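PDB 2CXI: phenylalanyl-tRNA synthetase beta chain from Pyrococcus horikoshii, which forms, with the alpha subunit, the tetrameric enzyme that attaches phenylalanine to tRNA(Phe) at the cost of ATP, this chain being an N-terminal fragment of the beta subunit. Local coordinates for residues 166-171 and 217-222; 146-151 and 228-233; 33-38 and 45-50; 4-9 and 119-124. One frame throughout, in Å; residues are numbered along the deposited sequence.

Overall arrangement
The four contacts fall into two pairs. Contacts 1 and 2 both belong to the B3/4 domain, with centres about 15 Å apart, and they touch where Gly222 O lies 2.8 Å from Asp146 N, a probable hydrogen bond. Contacts 3 and 4 lie closer, about 11 Å between centres, and share the N-terminal three-stranded sheet: strand 3-7 pairs with strand 44-51, and Lys48 NZ forms a salt bridge with Asp5 OD1 at 2.7 Å. Contact 4 joins that sheet to helix 116-133, which lies within the B3/4 range; its nearest atoms are about 5 Å from contact 2. All four lie away from the predicted magnesium site, shared with the alpha subunit, at Asp331, Asp337, Glu340 and Asp341.

Contact 1 of 4, residues 166-171 and 217-222; sequences APLGYK and NSEFTG
Glu219 fastens a type II beta turn, Pro167 to Tyr170, to the loop 217-222 within the B3/4 domain. The backbones meet in a single bridge between Pro167 and Ser218, flanked by two hydrogen bonds: Glu219 N to Ala166 O, almost straight at 177°, and Leu168 N to Asn217 O. Glu219 CB sits 3.3 Å from Tyr170 O and also near Pro167 O. Glu219 CG, anti to the backbone N (chi1 176°), stays close to Tyr170 O and lies over the centre of the Phe220 ring face. A bend at chi2 then brings the carboxylate to the turn. Glu219 OE1 accepts from Gly169 N at 2.6 Å, the donor arriving from above the carboxylate plane. Glu219 OE2 takes the salt bridge from Lys171 NZ on its anti side, also at 2.6 Å. A glutamate suits the place because its two oxygens serve an amide and an ammonium at once, and glycine suits Gly169, where phi is positive and a CB would jam against Leu168 O. Lys171 CD meets Phe220 CZ at 3.6 Å. A water bridges the two segments, donating to Ala166 O and accepting from Phe220 N at 3.1 Å.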
# COMPACT_ATOMS: atom_id res chain seq x y z
N ALA A 166 22.69 5.41 15.99
CA ALA A 166 23.77 4.86 16.81
C ALA A 166 24.63 4.01 15.90
O ALA A 166 24.17 2.95 15.43
CB ALA A 166 23.19 3.97 17.95
N PRO A 167 25.86 4.46 15.63
CA PRO A 167 26.76 3.69 14.76
C PRO A 167 27.28 2.46 15.51
O PRO A 167 27.23 2.42 16.75
CB PRO A 167 27.86 4.69 14.39
CG PRO A 167 27.96 5.61 15.65
CD PRO A 167 26.51 5.69 16.16
N LEU A 168 27.70 1.45 14.75
CA LEU A 168 28.25 0.22 15.27
C LEU A 168 29.32 0.51 16.34
O LEU A 168 30.28 1.25 16.10
CB LEU A 168 28.91 -0.59 14.15
CG LEU A 168 29.53 -1.92 14.57
CD1 LEU A 168 28.49 -2.99 14.69
CD2 LEU A 168 30.61 -2.34 13.59
N GLY A 169 29.12 -0.14 17.49
CA GLY A 169 30.00 -0.04 18.65
C GLY A 169 29.57 1.02 19.66
O GLY A 169 30.25 1.19 20.67
N TYR A 170 28.47 1.72 19.40
CA TYR A 170 27.97 2.81 20.27
C TYR A 170 26.49 2.60 20.59
O TYR A 170 25.70 2.27 19.69
CB TYR A 170 28.15 4.19 19.62
CG TYR A 170 29.59 4.64 19.46
CD1 TYR A 170 30.09 5.71 20.22
CD2 TYR A 170 30.45 4.00 18.57
CE1 TYR A 170 31.43 6.15 20.06
CE2 TYR A 170 31.76 4.40 18.41
CZ TYR A 170 32.25 5.47 19.16
OH TYR A 170 33.56 5.85 18.99
N LYS A 171 26.08 2.79 21.85
CA LYS A 171 24.70 2.46 22.27
C LYS A 171 23.73 3.63 22.15
O LYS A 171 22.53 3.44 22.29
CB LYS A 171 24.62 1.92 23.71
CG LYS A 171 25.38 0.65 23.95
CD LYS A 171 24.68 -0.52 23.30
CE LYS A 171 25.66 -1.61 22.83
NZ LYS A 171 24.92 -2.65 22.03
N ASN A 217 27.99 0.90 9.45
CA ASN A 217 26.67 0.36 9.71
C ASN A 217 26.14 0.75 11.10
O ASN A 217 26.89 1.24 11.97
CB ASN A 217 26.65 -1.19 9.49
CG ASN A 217 27.71 -1.94 10.30
OD1 ASN A 217 28.80 -1.41 10.59
ND2 ASN A 217 27.42 -3.19 10.63
N SER A 218 24.85 0.51 11.32
CA SER A 218 24.29 0.83 12.61
C SER A 218 24.54 -0.27 13.66
O SER A 218 24.76 -1.46 13.34
CB SER A 218 22.81 1.09 12.47
OG SER A 218 22.16 -0.13 12.31
N GLU A 219 24.52 0.15 14.92
CA GLU A 219 24.61 -0.77 16.06
C GLU A 219 23.36 -1.68 16.21
O GLU A 219 23.47 -2.87 16.55
CB GLU A 219 24.82 0.04 17.36
CG GLU A 219 24.85 -0.81 18.63
CD GLU A 219 26.07 -1.73 18.75
OE1 GLU A 219 27.04 -1.69 17.96
OE2 GLU A 219 26.07 -2.52 19.69
N PHE A 220 22.18 -1.14 15.95
CA PHE A 220 20.94 -1.83 16.30
C PHE A 220 20.05 -2.28 15.16
O PHE A 220 19.15 -3.11 15.36
CB PHE A 220 20.10 -0.94 17.20
CG PHE A 220 20.77 -0.61 18.51
CD1 PHE A 220 20.88 -1.57 19.51
CD2 PHE A 220 21.31 0.67 18.73
CE1 PHE A 220 21.52 -1.27 20.74
CE2 PHE A 220 21.95 0.98 19.96
CZ PHE A 220 22.04 0.01 20.96
N THR A 221 20.27 -1.72 13.97
CA THR A 221 19.38 -2.05 12.85
C THR A 221 19.98 -3.03 11.87
O THR A 221 21.00 -2.72 11.22
CB THR A 221 18.99 -0.76 12.11
OG1 THR A 221 18.29 0.08 13.03
CG2 THR A 221 17.92 -1.06 11.01
N GLY A 222 19.31 -4.19 11.73
CA GLY A 222 19.67 -5.21 10.74
C GLY A 222 20.98 -5.93 10.96
O GLY A 222 21.62 -6.38 9.99
O HOH W 1 21.54 1.90 15.62

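Contact 2 of 4, residues 146-151 and 228-233; sequences DFDKIK and TKNVFI
Phe147 and Asp146 meet the start of strand 231-237 at the end of strand 140-146, in the mixed sheet of the B3/4 domain, where the chain enters an Asx turn and a 3-10 segment. Asp146 and Val231 form an antiparallel non-hydrogen-bonded pair, and Phe147 N donates to Asn230 O at 2.8 Å. The tight part is buried. Ile150 CD1 lies over one face of the Phe232 ring, 4.1 Å from the centroid, and the apolar side chains of both suit this face-on CH-pi contact; Ile108 of strand 103-110 touches both phenylalanines. Asp146 CG stands anti to its own backbone N (chi1 -167°), which brings OD2 within 2.6 Å of Thr228 OG1, the hydroxyl donating from above the carboxylate plane, while OD1 accepts from Asp148 N. With an alanine here, the Thr228 hydroxyl would probably lose its acceptor and Asp148 N its Asx-turn partner. The looser side is partly exposed: Asn230 ND2 faces both oxygens of Asp148, 3.1 Å from OD1 and from OD2, each met on its syn side, with amide and carboxylate planes 74° apart. There a water donates to Asp146 OD1 and Asp148 OD2 and accepts from Lys229 N at 2.9 Å.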
# COMPACT_ATOMS: atom_id res chain seq x y z
N ASP A 146 20.67 -8.24 8.16
CA ASP A 146 19.65 -9.26 8.34
C ASP A 146 18.30 -8.75 7.82
O ASP A 146 17.67 -7.83 8.42
CB ASP A 146 19.55 -9.62 9.84
CG ASP A 146 18.72 -10.89 10.10
OD1 ASP A 146 17.73 -11.15 9.38
OD2 ASP A 146 19.07 -11.70 10.97
N PHE A 147 17.85 -9.33 6.72
CA PHE A 147 16.64 -8.88 6.03
C PHE A 147 15.37 -8.96 6.91
O PHE A 147 14.46 -8.10 6.81
CB PHE A 147 16.44 -9.66 4.73
CG PHE A 147 15.16 -9.26 3.99
CD1 PHE A 147 15.05 -8.01 3.42
CD2 PHE A 147 14.08 -10.14 3.92
CE1 PHE A 147 13.86 -7.60 2.73
CE2 PHE A 147 12.88 -9.75 3.24
CZ PHE A 147 12.81 -8.47 2.63
N ASP A 148 15.35 -9.96 7.79
CA ASP A 148 14.22 -10.16 8.71
C ASP A 148 14.11 -9.04 9.73
O ASP A 148 13.10 -8.90 10.36
CB ASP A 148 14.36 -11.49 9.44
CG ASP A 148 14.21 -12.65 8.51
OD1 ASP A 148 13.68 -12.47 7.40
OD2 ASP A 148 14.58 -13.79 8.83
N LYS A 149 15.17 -8.23 9.84
CA LYS A 149 15.23 -7.19 10.85
C LYS A 149 14.96 -5.80 10.27
O LYS A 149 15.05 -4.79 10.99
CB LYS A 149 16.59 -7.23 11.56
CG LYS A 149 16.79 -8.52 12.44
CD LYS A 149 18.10 -8.40 13.26
CE LYS A 149 18.60 -9.74 13.73
NZ LYS A 149 20.05 -9.73 14.10
N ILE A 150 14.67 -5.73 8.97
CA ILE A 150 14.42 -4.39 8.38
C ILE A 150 13.04 -4.36 7.75
O ILE A 150 12.49 -5.41 7.46
CB ILE A 150 15.53 -3.99 7.35
CG1 ILE A 150 15.44 -4.90 6.10
CG2 ILE A 150 16.94 -3.94 8.09
CD1 ILE A 150 16.47 -4.60 4.94
N LYS A 151 12.48 -3.16 7.56
CA LYS A 151 11.15 -3.02 6.97
C LYS A 151 11.22 -2.27 5.65
O LYS A 151 11.38 -1.05 5.62
CB LYS A 151 10.18 -2.34 7.94
CG LYS A 151 8.71 -2.37 7.45
CD LYS A 151 7.81 -1.60 8.46
CE LYS A 151 6.34 -1.79 8.14
NZ LYS A 151 5.46 -1.34 9.31
N THR A 228 21.24 -15.36 11.58
CA THR A 228 20.71 -14.77 10.33
C THR A 228 20.52 -15.81 9.21
O THR A 228 21.43 -16.58 8.88
CB THR A 228 21.59 -13.59 9.87
OG1 THR A 228 21.49 -12.54 10.84
CG2 THR A 228 21.04 -12.98 8.55
N LYS A 229 19.32 -15.85 8.67
CA LYS A 229 18.96 -16.73 7.54
C LYS A 229 18.83 -16.01 6.19
O LYS A 229 19.12 -16.60 5.14
CB LYS A 229 17.63 -17.46 7.86
CG LYS A 229 17.77 -18.47 9.02
CD LYS A 229 16.43 -19.24 9.19
CE LYS A 229 16.45 -20.10 10.45
NZ LYS A 229 16.27 -19.24 11.69
N ASN A 230 18.37 -14.75 6.22
CA ASN A 230 18.06 -13.99 5.00
C ASN A 230 18.83 -12.69 5.06
O ASN A 230 18.68 -11.94 6.01
CB ASN A 230 16.55 -13.69 4.92
CG ASN A 230 15.70 -14.95 4.97
OD1 ASN A 230 15.89 -15.86 4.18
ND2 ASN A 230 14.77 -15.02 5.94
N VAL A 231 19.71 -12.49 4.10
CA VAL A 231 20.61 -11.34 4.11
C VAL A 231 20.19 -10.33 3.05
O VAL A 231 19.80 -10.71 1.93
CB VAL A 231 22.12 -11.76 3.94
CG1 VAL A 231 22.29 -12.69 2.83
CG2 VAL A 231 22.97 -10.60 3.58
N PHE A 232 20.26 -9.06 3.41
CA PHE A 232 20.01 -7.96 2.49
C PHE A 232 21.39 -7.31 2.24
O PHE A 232 22.12 -6.96 3.19
CB PHE A 232 18.99 -6.96 3.10
CG PHE A 232 18.77 -5.71 2.26
CD1 PHE A 232 19.39 -4.49 2.61
CD2 PHE A 232 17.96 -5.76 1.11
CE1 PHE A 232 19.20 -3.33 1.83
CE2 PHE A 232 17.78 -4.59 0.32
CZ PHE A 232 18.39 -3.40 0.69
N ILE A 233 21.76 -7.21 0.98
CA ILE A 233 23.13 -6.67 0.65
C ILE A 233 23.00 -5.36 -0.12
O ILE A 233 22.19 -5.28 -1.04
CB ILE A 233 23.93 -7.69 -0.19
CG1 ILE A 233 24.10 -9.06 0.54
CG2 ILE A 233 25.36 -7.10 -0.61
CD1 ILE A 233 24.27 -10.23 -0.47
O HOH W 2 17.23 -13.84 8.82

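Contact 3 of 4, residues 33-38 and 45-50; sequences CELDDV and VYFKLD
Strands 33-38 and 45-50 run antiparallel as a beta hairpin, their axes 4.6 Å apart at closest and 149° between directions, with a classic beta bulge where Asp36 and Asp37 both face Lys48. Lys48 O therefore accepts twice, from Asp36 N at 2.8 Å nearly along the C=O axis and from Asp37 N at 3.3 Å on a lone pair, while Lys48 N returns a bond to Asp37 O. Beyond the bulge, Asp50 N donates to Glu34 O. One face of the hairpin carries Leu35, Leu49, Val38 and Phe47. Leu35 CD2 reaches over to Phe47 CB, 3.7 Å away, and also meets Leu49 CD2. Val38 lies alongside Phe47 and points the same way, its CG2 3.8 Å from CD1 of the ring; Val38 CG1, anti to the backbone N (chi1 177°), turns toward Val45 CG1, 3.8 Å away. Leu35, Phe47 and Leu49 suit a face packed against helix 21-30, where Trp24 meets the Phe47 ring edge to face. The other face bears Glu34, Asp37, Lys48 and Asp50. There the Lys48 chain lies beside Asp36, CD 3.6 Å from OD2, before bends at chi3 and chi4 carry NZ away. The hairpin is thus apolar toward the helix and charged on its reverse, where the Lys48 ammonium is spent mainly on Asp5 OD1 and can probably only moderate, at a distance, the negative charge of Asp36 and Asp37.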
# COMPACT_ATOMS: atom_id res chain seq x y z
N CYS A 33 45.86 -19.23 -6.70
CA CYS A 33 46.56 -18.68 -5.57
C CYS A 33 47.66 -19.56 -5.03
O CYS A 33 47.85 -20.69 -5.48
CB CYS A 33 45.62 -18.23 -4.48
SG CYS A 33 44.54 -19.50 -3.92
N GLU A 34 48.40 -19.00 -4.07
CA GLU A 34 49.51 -19.71 -3.44
C GLU A 34 49.22 -19.88 -1.96
O GLU A 34 48.52 -19.07 -1.35
CB GLU A 34 50.80 -18.91 -3.62
CG GLU A 34 51.20 -18.71 -5.07
CD GLU A 34 52.08 -19.81 -5.63
OE1 GLU A 34 52.58 -20.68 -4.85
OE2 GLU A 34 52.28 -19.81 -6.88
N LEU A 35 49.73 -20.97 -1.40
CA LEU A 35 49.61 -21.21 0.00
C LEU A 35 50.65 -20.40 0.76
O LEU A 35 51.84 -20.78 0.82
CB LEU A 35 49.82 -22.71 0.27
CG LEU A 35 48.77 -23.52 1.01
CD1 LEU A 35 49.34 -24.91 1.39
CD2 LEU A 35 48.11 -22.78 2.22
N ASP A 36 50.22 -19.27 1.32
CA ASP A 36 51.13 -18.38 2.02
C ASP A 36 51.47 -18.86 3.43
O ASP A 36 52.59 -18.62 3.92
CB ASP A 36 50.56 -16.96 2.09
CG ASP A 36 51.61 -15.93 2.43
OD1 ASP A 36 52.64 -15.89 1.72
OD2 ASP A 36 51.50 -15.15 3.40
N ASP A 37 50.51 -19.51 4.10
CA ASP A 37 50.76 -20.04 5.45
C ASP A 37 49.75 -21.13 5.76
O ASP A 37 48.70 -21.19 5.11
CB ASP A 37 50.64 -18.93 6.50
CG ASP A 37 51.41 -19.23 7.80
OD1 ASP A 37 52.17 -20.24 7.89
OD2 ASP A 37 51.27 -18.51 8.80
N VAL A 38 50.07 -21.99 6.72
CA VAL A 38 49.16 -23.01 7.26
C VAL A 38 49.43 -23.02 8.77
O VAL A 38 50.58 -23.06 9.19
CB VAL A 38 49.42 -24.45 6.69
CG1 VAL A 38 48.48 -25.51 7.35
CG2 VAL A 38 49.33 -24.48 5.13
N VAL A 45 42.48 -26.39 11.33
CA VAL A 45 43.49 -25.93 10.37
C VAL A 45 43.00 -24.71 9.55
O VAL A 45 41.88 -24.73 9.00
CB VAL A 45 43.97 -27.08 9.43
CG1 VAL A 45 44.97 -26.58 8.37
CG2 VAL A 45 44.58 -28.26 10.24
N TYR A 46 43.87 -23.70 9.43
CA TYR A 46 43.65 -22.51 8.61
C TYR A 46 44.75 -22.35 7.58
O TYR A 46 45.90 -22.76 7.82
CB TYR A 46 43.60 -21.27 9.49
CG TYR A 46 42.39 -21.27 10.39
CD1 TYR A 46 41.18 -20.77 9.94
CD2 TYR A 46 42.46 -21.81 11.69
CE1 TYR A 46 40.04 -20.78 10.77
CE2 TYR A 46 41.34 -21.83 12.52
CZ TYR A 46 40.14 -21.31 12.06
OH TYR A 46 39.03 -21.33 12.90
N PHE A 47 44.38 -21.81 6.41
CA PHE A 47 45.33 -21.37 5.40
C PHE A 47 45.26 -19.85 5.25
O PHE A 47 44.17 -19.23 5.36
CB PHE A 47 45.00 -21.98 4.02
CG PHE A 47 44.82 -23.47 3.98
CD1 PHE A 47 45.52 -24.33 4.84
CD2 PHE A 47 44.03 -24.03 2.96
CE1 PHE A 47 45.37 -25.70 4.74
CE2 PHE A 47 43.90 -25.41 2.83
CZ PHE A 47 44.57 -26.26 3.71
N LYS A 48 46.41 -19.23 5.01
CA LYS A 48 46.43 -17.92 4.39
C LYS A 48 46.74 -18.12 2.90
O LYS A 48 47.77 -18.71 2.52
CB LYS A 48 47.44 -16.97 5.02
CG LYS A 48 47.37 -15.55 4.38
CD LYS A 48 48.32 -14.56 5.07
CE LYS A 48 48.12 -14.57 6.59
NZ LYS A 48 46.89 -13.82 7.01
N LEU A 49 45.81 -17.67 2.06
CA LEU A 49 45.94 -17.77 0.63
C LEU A 49 46.36 -16.42 0.05
O LEU A 49 45.99 -15.37 0.57
CB LEU A 49 44.63 -18.28 0.00
CG LEU A 49 44.08 -19.62 0.50
CD1 LEU A 49 42.77 -19.98 -0.20
CD2 LEU A 49 45.15 -20.72 0.23
N ASP A 50 47.17 -16.48 -1.01
CA ASP A 50 47.64 -15.27 -1.66
C ASP A 50 47.06 -15.32 -3.05
O ASP A 50 47.45 -16.15 -3.88
CB ASP A 50 49.16 -15.28 -1.70
CG ASP A 50 49.77 -14.03 -2.33
OD1 ASP A 50 49.06 -13.11 -2.79
OD2 ASP A 50 51.02 -13.92 -2.40

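Contact 4 of 4, residues 4-9 and 119-124; sequences FDVSKS and LSQMIQ
Gln124 and Gln121, one turn apart on helix 116-133, reach out to the backbone of Asp5 in strand 3-7, the edge strand of the N-terminal three-stranded sheet; strand and helix segments run nearly antiparallel, 164° between directions and 9.4 Å apart at closest. The Gln124 chain is extended, with CG anti to the backbone N (chi1 -179°), and lays its amide against the strand as a neighbouring peptide would. Gln124 OE1 accepts from Asp5 N at 3.0 Å, and Gln124 NE2 donates to Asp5 O at 2.8 Å, in the carbonyl plane and on a lone pair. The Gln124 amide plane stands at 90° to the Phe4 ring, whose edge faces NE2, and Phe4 CB packs 3.5 Å from OE1. Gln121 comes differently: its chain bends at chi2, and NE2 also donates to Asp5 O at 2.8 Å, tilted slightly from the carbonyl plane. Gln121 OE1 passes Val6 CG1 at 3.7 Å and accepts from Ala62 N, at the start of helix 62-72. A leucine in place of Gln124 would probably leave Asp5 N without this acceptor and Asp5 O with a single glutamine donor. Glutamine suits both sites, being long enough to span the gap and able to donate and accept. Two neutral amides thus satisfy the N and O of Asp5 on the edge strand, joining sheet and helix without charge, while the Asp5 carboxylate pairs with Lys48.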
# COMPACT_ATOMS: atom_id res chain seq x y z
N PHE A 4 44.14 -13.64 2.00
CA PHE A 4 42.96 -13.82 2.85
C PHE A 4 43.03 -15.15 3.53
O PHE A 4 43.61 -16.08 3.00
CB PHE A 4 41.65 -13.70 2.05
CG PHE A 4 41.56 -14.66 0.87
CD1 PHE A 4 42.26 -14.39 -0.30
CD2 PHE A 4 40.78 -15.79 0.94
CE1 PHE A 4 42.18 -15.27 -1.40
CE2 PHE A 4 40.67 -16.65 -0.15
CZ PHE A 4 41.37 -16.39 -1.31
N ASP A 5 42.43 -15.23 4.71
CA ASP A 5 42.42 -16.43 5.49
C ASP A 5 41.17 -17.26 5.23
O ASP A 5 40.09 -16.73 4.97
CB ASP A 5 42.45 -16.07 6.96
CG ASP A 5 43.71 -15.34 7.36
OD1 ASP A 5 44.75 -15.39 6.65
OD2 ASP A 5 43.74 -14.73 8.43
N VAL A 6 41.35 -18.58 5.30
CA VAL A 6 40.27 -19.53 5.12
C VAL A 6 40.45 -20.74 6.05
O VAL A 6 41.59 -21.10 6.46
CB VAL A 6 40.14 -20.03 3.66
CG1 VAL A 6 39.75 -18.89 2.67
CG2 VAL A 6 41.43 -20.70 3.18
N SER A 7 39.32 -21.38 6.33
CA SER A 7 39.36 -22.60 7.09
C SER A 7 39.41 -23.83 6.19
O SER A 7 38.65 -23.93 5.23
CB SER A 7 38.19 -22.63 8.10
OG SER A 7 37.73 -23.92 8.33
N LYS A 8 40.35 -24.74 6.48
CA LYS A 8 40.48 -25.97 5.69
C LYS A 8 39.16 -26.75 5.64
O LYS A 8 38.79 -27.26 4.58
CB LYS A 8 41.59 -26.89 6.20
CG LYS A 8 41.75 -28.23 5.42
CD LYS A 8 42.96 -29.02 6.05
CE LYS A 8 43.26 -30.35 5.32
NZ LYS A 8 42.20 -31.42 5.53
N SER A 9 38.49 -26.87 6.79
CA SER A 9 37.23 -27.65 6.82
C SER A 9 36.10 -26.89 6.07
O SER A 9 35.20 -27.52 5.48
CB SER A 9 36.82 -28.01 8.27
OG SER A 9 36.43 -26.84 8.98
N LEU A 119 30.20 -16.82 8.21
CA LEU A 119 30.07 -15.39 8.55
C LEU A 119 31.40 -14.63 8.42
O LEU A 119 31.45 -13.48 7.94
CB LEU A 119 29.53 -15.25 9.99
CG LEU A 119 29.16 -13.85 10.47
CD1 LEU A 119 28.17 -13.19 9.44
CD2 LEU A 119 28.56 -14.02 11.92
N SER A 120 32.48 -15.26 8.84
CA SER A 120 33.74 -14.60 8.75
C SER A 120 34.21 -14.47 7.26
O SER A 120 34.77 -13.45 6.89
CB SER A 120 34.78 -15.25 9.71
OG SER A 120 35.78 -15.91 9.00
N GLN A 121 33.96 -15.48 6.43
CA GLN A 121 34.26 -15.37 5.00
C GLN A 121 33.49 -14.20 4.30
O GLN A 121 34.04 -13.43 3.48
CB GLN A 121 33.96 -16.69 4.30
CG GLN A 121 35.01 -17.78 4.52
CD GLN A 121 36.40 -17.28 4.13
OE1 GLN A 121 36.64 -16.93 2.97
NE2 GLN A 121 37.28 -17.15 5.12
N MSE A 122 32.20 -14.12 4.60
CA MSE A 122 31.35 -13.08 4.03
C MSE A 122 31.88 -11.70 4.42
O MSE A 122 32.03 -10.83 3.57
CB MSE A 122 29.90 -13.30 4.49
CG MSE A 122 28.83 -12.40 3.87
SE MSE A 122 27.04 -12.72 4.80
CE MSE A 122 27.54 -14.46 5.48
N ILE A 123 32.22 -11.51 5.70
CA ILE A 123 32.84 -10.26 6.18
C ILE A 123 34.22 -9.94 5.57
O ILE A 123 34.50 -8.80 5.20
CB ILE A 123 32.92 -10.24 7.76
CG1 ILE A 123 31.49 -10.26 8.36
CG2 ILE A 123 33.75 -9.06 8.26
CD1 ILE A 123 31.42 -10.21 9.93
N GLN A 124 35.10 -10.94 5.51
CA GLN A 124 36.42 -10.74 4.91
C GLN A 124 36.28 -10.38 3.41
O GLN A 124 36.98 -9.50 2.91
CB GLN A 124 37.23 -12.01 5.04
CG GLN A 124 38.60 -11.91 4.47
CD GLN A 124 39.43 -13.16 4.77
OE1 GLN A 124 40.51 -13.06 5.35
NE2 GLN A 124 38.95 -14.31 4.32